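Local coordinates for protein endo-arabinase (Bacteroides thetaiotaomicron, PDB 5C0P) that probably hydrolyses arabinan, as expected of a family 43 glycoside hydrolase that binds magnesium and acts in L-arabinan degradation, at residues Met133-Ser138 with Cys152-Glu157; Thr158-Ile163 with Thr200-Asp205. All blocks are in the same frame, centred on the assembly; numbering follows the deposited sequence.

Contact 1 of 2, residues Met133-Ser138 with Cys152-Glu157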
loop_
_atom_site.group_PDB
_atom_site.type_symbol
_atom_site.label_atom_id
_atom_site.label_comp_id
_atom_site.label_asym_id
_atom_site.label_seq_id
_atom_site.Cartn_x
_atom_site.Cartn_y
_atom_site.Cartn_z
HETATM N N MSE A 133 -0.531 -1.631 17.094
HETATM C CA MSE A 133 -0.095 -2.525 16.018
HETATM C C MSE A 133 -0.649 -2.009 14.699
HETATM O O MSE A 133 -1.861 -2.074 14.455
HETATM C CB MSE A 133 -0.602 -3.949 16.235
HETATM C CG MSE A 133 -0.437 -4.465 17.637
HETATM SE SE MSE A 133 0.310 -6.250 17.687
HETATM C CE MSE A 133 2.144 -5.733 17.265
ATOM N N CYS A 134 0.238 -1.504 13.850
ATOM C CA CYS A 134 -0.178 -0.893 12.589
ATOM C C CYS A 134 0.575 -1.442 11.388
ATOM O O CYS A 134 1.702 -1.932 11.504
ATOM C CB CYS A 134 0.024 0.622 12.614
ATOM S SG CYS A 134 -0.829 1.477 13.937
ATOM N N LEU A 135 -0.052 -1.351 10.223
ATOM C CA LEU A 135 0.576 -1.821 8.998
ATOM C C LEU A 135 0.053 -1.107 7.771
ATOM O O LEU A 135 -0.947 -0.379 7.832
ATOM C CB LEU A 135 0.422 -3.341 8.841
ATOM C CG LEU A 135 -0.938 -4.029 8.956
ATOM C CD1 LEU A 135 -1.794 -3.864 7.709
ATOM C CD2 LEU A 135 -0.737 -5.511 9.248
ATOM N N ASP A 136 0.758 -1.314 6.662
ATOM C CA ASP A 136 0.344 -0.845 5.344
ATOM C C ASP A 136 0.236 0.672 5.257
ATOM O O ASP A 136 -0.631 1.191 4.566
ATOM C CB ASP A 136 -0.974 -1.523 4.896
ATOM C CG ASP A 136 -0.805 -3.000 4.574
ATOM O OD1 ASP A 136 0.338 -3.517 4.621
ATOM O OD2 ASP A 136 -1.823 -3.657 4.267
ATOM N N GLY A 137 1.112 1.388 5.962
ATOM C CA GLY A 137 1.146 2.837 5.850
ATOM C C GLY A 137 1.437 3.286 4.430
ATOM O O GLY A 137 2.440 2.874 3.818
ATOM N N SER A 138 0.561 4.136 3.899
ATOM C CA SER A 138 0.710 4.642 2.539
ATOM C C SER A 138 0.664 6.163 2.511
ATOM O O SER A 138 0.334 6.809 3.513
ATOM C CB SER A 138 -0.376 4.062 1.632
ATOM O OG SER A 138 -1.657 4.542 1.999
ATOM N N CYS A 152 -3.438 1.013 8.555
ATOM C CA CYS A 152 -4.351 0.086 9.213
ATOM C C CYS A 152 -3.926 -0.134 10.643
ATOM O O CYS A 152 -2.734 -0.199 10.950
ATOM C CB CYS A 152 -4.293 -1.273 8.527
ATOM S SG CYS A 152 -4.761 -1.228 6.807
ATOM N N ARG A 153 -4.907 -0.271 11.524
ATOM C CA ARG A 153 -4.634 -0.764 12.854
ATOM C C ARG A 153 -5.118 -2.197 12.832
ATOM O O ARG A 153 -6.297 -2.459 12.555
ATOM C CB ARG A 153 -5.375 0.045 13.910
ATOM C CG ARG A 153 -4.815 -0.196 15.277
ATOM C CD ARG A 153 -5.501 0.599 16.353
ATOM N NE ARG A 153 -5.074 0.084 17.644
ATOM C CZ ARG A 153 -5.573 0.479 18.805
ATOM N NH1 ARG A 153 -6.524 1.400 18.830
ATOM N NH2 ARG A 153 -5.124 -0.048 19.934
ATOM N N GLU A 154 -4.200 -3.112 13.112
ATOM C CA GLU A 154 -4.407 -4.538 12.863
ATOM C C GLU A 154 -5.582 -5.170 13.607
ATOM O O GLU A 154 -5.760 -4.979 14.810
ATOM C CB GLU A 154 -3.119 -5.324 13.133
ATOM C CG GLU A 154 -3.058 -6.639 12.368
ATOM C CD GLU A 154 -1.654 -7.209 12.249
ATOM O OE1 GLU A 154 -0.693 -6.588 12.756
ATOM O OE2 GLU A 154 -1.519 -8.284 11.630
ATOM N N TRP A 155 -6.354 -5.957 12.868
ATOM C CA TRP A 155 -7.564 -6.588 13.384
ATOM C C TRP A 155 -7.328 -7.545 14.546
ATOM O O TRP A 155 -8.230 -7.776 15.348
ATOM C CB TRP A 155 -8.295 -7.304 12.253
ATOM C CG TRP A 155 -7.584 -8.534 11.782
ATOM C CD1 TRP A 155 -6.489 -8.594 10.963
ATOM C CD2 TRP A 155 -7.924 -9.884 12.104
ATOM N NE1 TRP A 155 -6.126 -9.908 10.764
ATOM C CE2 TRP A 155 -6.994 -10.715 11.448
ATOM C CE3 TRP A 155 -8.926 -10.469 12.878
ATOM C CZ2 TRP A 155 -7.039 -12.107 11.552
ATOM C CZ3 TRP A 155 -8.969 -11.852 12.976
ATOM C CH2 TRP A 155 -8.032 -12.653 12.316
ATOM N N LEU A 156 -6.125 -8.103 14.645
ATOM C CA LEU A 156 -5.803 -8.984 15.757
ATOM C C LEU A 156 -5.873 -8.227 17.084
ATOM O O LEU A 156 -6.089 -8.825 18.138
ATOM C CB LEU A 156 -4.413 -9.593 15.573
ATOM C CG LEU A 156 -4.380 -10.690 14.508
ATOM C CD1 LEU A 156 -2.994 -11.299 14.402
ATOM C CD2 LEU A 156 -5.410 -11.753 14.831
ATOM N N GLU A 157 -5.691 -6.912 17.003
ATOM C CA GLU A 157 -5.765 -6.020 18.155
ATOM C C GLU A 157 -7.163 -5.397 18.287
ATOM O O GLU A 157 -7.713 -5.294 19.389
ATOM C CB GLU A 157 -4.705 -4.923 17.988
ATOM C CG GLU A 157 -4.689 -3.845 19.060
ATOM C CD GLU A 157 -3.363 -3.089 19.096
ATOM O OE1 GLU A 157 -3.291 -1.983 18.536
ATOM O OE2 GLU A 157 -2.399 -3.601 19.692
#
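The open end of a beta hairpin is held where Leu135, on strand 134-141, pairs with Cys152, on strand 147-153. This antiparallel pair is hydrogen-bonded in both directions: Leu135 N gives to Cys152 O at 3.0 Å, and Cys152 N gives to Leu135 O at 2.9 Å, the latter nearly straight on to the carbonyl. One step on, Cys134 and Arg153 form a non-hydrogen-bonded pair, and beyond it Glu154 N, at the N-cap of helix 155-158, reaches Met133 O at 2.9 Å, one more backbone bond where strand gives way to helical turn. On one face Leu135 CD1 lies 3.7 Å from Cys152 CB, while its CD2 comes to 3.6 Å from Glu154 CD, the two side chains crossing at about a right angle. With CG lodged between the backbone N and the carbonyl carbon (chi1 51°), the leucine can spread its two methyls over both neighbours. Buried here, the Glu154 carboxylate is probably balanced by its salt bridge from OE1 to Arg105 NH2. Arg153 forms a side-on salt bridge to Glu157 OE1, its NE at 2.9 Å meeting that oxygen's anti lone pair and its NH2 at 3.0 Å coming from above the carboxylate plane; the backbone N of Met133, a selenomethionine, adds a third bond. Three donors on one oxygen should hold OE1 in place and help tie the helical turn to the strand end. Next along strand 134-141, Asp136 OD2 accepts from Ala206 N; Asp136 is the predicted pKa modulator of the catalytic acid, placed on a blade's inner strand as in family 43 five-bladed beta-propellers.

Contact 2 of 2, residues Thr158-Ile163 with Thr200-Asp205. With MG (magnesium ion), chain B.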
loop_
_atom_site.group_PDB
_atom_site.type_symbol
_atom_site.label_atom_id
_atom_site.label_comp_id
_atom_site.label_asym_id
_atom_site.label_seq_id
_atom_site.Cartn_x
_atom_site.Cartn_y
_atom_site.Cartn_z
ATOM N N THR A 158 -7.744 -5.006 17.155
ATOM C CA THR A 158 -8.980 -4.217 17.157
ATOM C C THR A 158 -10.259 -5.014 16.920
ATOM O O THR A 158 -11.358 -4.479 17.098
ATOM C CB THR A 158 -8.926 -3.097 16.099
ATOM O OG1 THR A 158 -8.775 -3.674 14.795
ATOM C CG2 THR A 158 -7.758 -2.182 16.377
ATOM N N ILE A 159 -10.106 -6.278 16.521
ATOM C CA ILE A 159 -11.211 -7.171 16.139
ATOM C C ILE A 159 -11.862 -6.765 14.818
ATOM O O ILE A 159 -11.727 -7.468 13.814
ATOM C CB ILE A 159 -12.270 -7.362 17.255
ATOM C CG1 ILE A 159 -11.593 -7.596 18.605
ATOM C CG2 ILE A 159 -13.184 -8.524 16.910
ATOM C CD1 ILE A 159 -10.629 -8.774 18.620
ATOM N N ASP A 160 -12.576 -5.643 14.823
ATOM C CA ASP A 160 -13.035 -5.008 13.596
ATOM C C ASP A 160 -11.866 -4.133 13.136
ATOM O O ASP A 160 -11.564 -3.113 13.765
ATOM C CB ASP A 160 -14.281 -4.154 13.878
ATOM C CG ASP A 160 -15.203 -4.030 12.674
ATOM O OD1 ASP A 160 -14.841 -4.511 11.577
ATOM O OD2 ASP A 160 -16.302 -3.440 12.834
ATOM N N GLY A 161 -11.185 -4.558 12.072
ATOM C CA GLY A 161 -10.005 -3.868 11.574
ATOM C C GLY A 161 -10.327 -2.419 11.283
ATOM O O GLY A 161 -11.454 -2.103 10.903
ATOM N N GLU A 162 -9.341 -1.543 11.471
ATOM C CA GLU A 162 -9.553 -0.108 11.362
ATOM C C GLU A 162 -8.614 0.508 10.329
ATOM O O GLU A 162 -7.493 0.049 10.145
ATOM C CB GLU A 162 -9.325 0.542 12.729
ATOM C CG GLU A 162 -10.369 0.113 13.780
ATOM C CD GLU A 162 -10.056 0.575 15.196
ATOM O OE1 GLU A 162 -8.993 1.196 15.428
ATOM O OE2 GLU A 162 -10.892 0.308 16.094
ATOM N N ILE A 163 -9.083 1.551 9.656
ATOM C CA ILE A 163 -8.238 2.334 8.763
ATOM C C ILE A 163 -8.248 3.794 9.225
ATOM O O ILE A 163 -9.313 4.349 9.540
ATOM C CB ILE A 163 -8.691 2.198 7.288
ATOM C CG1 ILE A 163 -8.320 0.804 6.784
ATOM C CG2 ILE A 163 -8.036 3.269 6.417
ATOM C CD1 ILE A 163 -8.819 0.472 5.381
ATOM N N THR A 200 -11.682 -13.989 15.940
ATOM C CA THR A 200 -12.533 -13.883 14.762
ATOM C C THR A 200 -12.892 -12.419 14.547
ATOM O O THR A 200 -13.494 -11.776 15.414
ATOM C CB THR A 200 -13.821 -14.713 14.898
ATOM O OG1 THR A 200 -13.482 -16.098 15.041
ATOM C CG2 THR A 200 -14.695 -14.543 13.665
ATOM N N GLY A 201 -12.507 -11.880 13.396
ATOM C CA GLY A 201 -12.706 -10.465 13.138
ATOM C C GLY A 201 -12.535 -10.140 11.674
ATOM O O GLY A 201 -12.458 -11.045 10.839
ATOM N N ASN A 202 -12.454 -8.849 11.372
ATOM C CA ASN A 202 -12.443 -8.370 9.994
ATOM C C ASN A 202 -11.151 -7.645 9.659
ATOM O O ASN A 202 -10.769 -6.689 10.339
ATOM C CB ASN A 202 -13.623 -7.427 9.755
ATOM C CG ASN A 202 -14.943 -8.055 10.130
ATOM O OD1 ASN A 202 -15.274 -9.143 9.660
ATOM N ND2 ASN A 202 -15.701 -7.384 11.000
ATOM N N VAL A 203 -10.485 -8.103 8.604
ATOM C CA VAL A 203 -9.196 -7.564 8.190
ATOM C C VAL A 203 -9.335 -6.197 7.520
ATOM O O VAL A 203 -10.272 -5.974 6.744
ATOM C CB VAL A 203 -8.543 -8.536 7.193
ATOM C CG1 VAL A 203 -7.300 -7.918 6.518
ATOM C CG2 VAL A 203 -8.207 -9.852 7.879
ATOM N N THR A 204 -8.413 -5.282 7.830
ATOM C CA THR A 204 -8.158 -4.116 6.983
ATOM C C THR A 204 -6.727 -4.182 6.464
ATOM O O THR A 204 -5.775 -4.273 7.254
ATOM C CB THR A 204 -8.349 -2.772 7.700
ATOM O OG1 THR A 204 -7.640 -2.782 8.943
ATOM C CG2 THR A 204 -9.821 -2.486 7.958
ATOM N N ASP A 205 -6.592 -4.140 5.139
ATOM C CA ASP A 205 -5.298 -4.109 4.460
ATOM C C ASP A 205 -5.273 -2.973 3.441
ATOM O O ASP A 205 -6.300 -2.607 2.867
ATOM C CB ASP A 205 -5.055 -5.413 3.669
ATOM C CG ASP A 205 -4.528 -6.572 4.516
ATOM O OD1 ASP A 205 -4.131 -6.387 5.686
ATOM O OD2 ASP A 205 -4.471 -7.699 3.969
HETATM MG MG MG B . -12.515 -2.883 17.911
HETATM O O HOH W 1 -12.359 -1.847 16.064
HETATM O O HOH W 2 -14.240 -3.790 17.210
HETATM O O HOH W 3 -10.867 -1.805 18.626
HETATM O O HOH W 4 -12.551 -4.041 19.665
HETATM O O HOH W 5 -13.673 -1.372 18.687
#
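Gly161 N gives a hydrogen bond of 2.8 Å to Asn202 O, in the plane of that carbonyl. Two residues earlier Ile159 O accepts from Asn202 N at 2.9 Å, so Asn202 bonds on either side of Asp160 and joins two backbones running within 5° of one another. Glycine suits both places: with the backbones as they lie, a CB on Gly161 would clash with Asn202 O, and one on Gly201 with Ile159 O. The side chains of the bridged pair meet too, Asn202 ND2 reaching Asp160 OD1 at 3.1 Å. The carboxylate is met from above its plane, 63° out, while the partner lies in the amide plane; Ser186 and Ser193 occupy the other oxygens, Asp160 OD2 and Asn202 OD1. In the propeller, the contact ties the turn after helix 155-158 to the loop that leads into strand 205-211 of the next blade. At Thr204, chi1 of 49° sets OG1 between its own N and carbonyl carbon, where it gives to Glu162 O at 3.1 Å from above the carbonyl plane, and sends CG2 over Gly161. Thr204 CB lies 3.7 Å from Ile163 CG1. With an alanine here, Glu162 O would probably lose its hydroxyl partner and a gap would be left beside Gly161. On the outer side Thr158 O binds a magnesium ion at 2.1 Å, whose other five ligands are waters. Glu162 OE2 belongs to the second shell: it accepts from two of those waters, one of which also gives to Asp160 O, while Glu162 OE1 is hydrogen-bonded to Tyr164 OH.

In the fold
The two contacts follow in series along the chain, contact 1 closing at Glu157 just before contact 2 opens at Thr158, and their centres lie 8 Å apart. They share one propeller blade: strands 147-153 and 162-168 are neighbours in its sheet, where Arg153 N and Glu162 O form a probable hydrogen bond, and helix 155-158 connects them. Cys152 SG packs on Thr204 O, and Trp155 CB on Asn202 O. Contact 1 pairs the inner strands of this blade; contact 2 brings in the approach to strand 205-211 of the following blade, which opens at Asp205, whose CA packs against Asp136 OD2. Together they join adjacent blades beside the predicted catalytic centre, while the magnesium of contact 2 sits farther out.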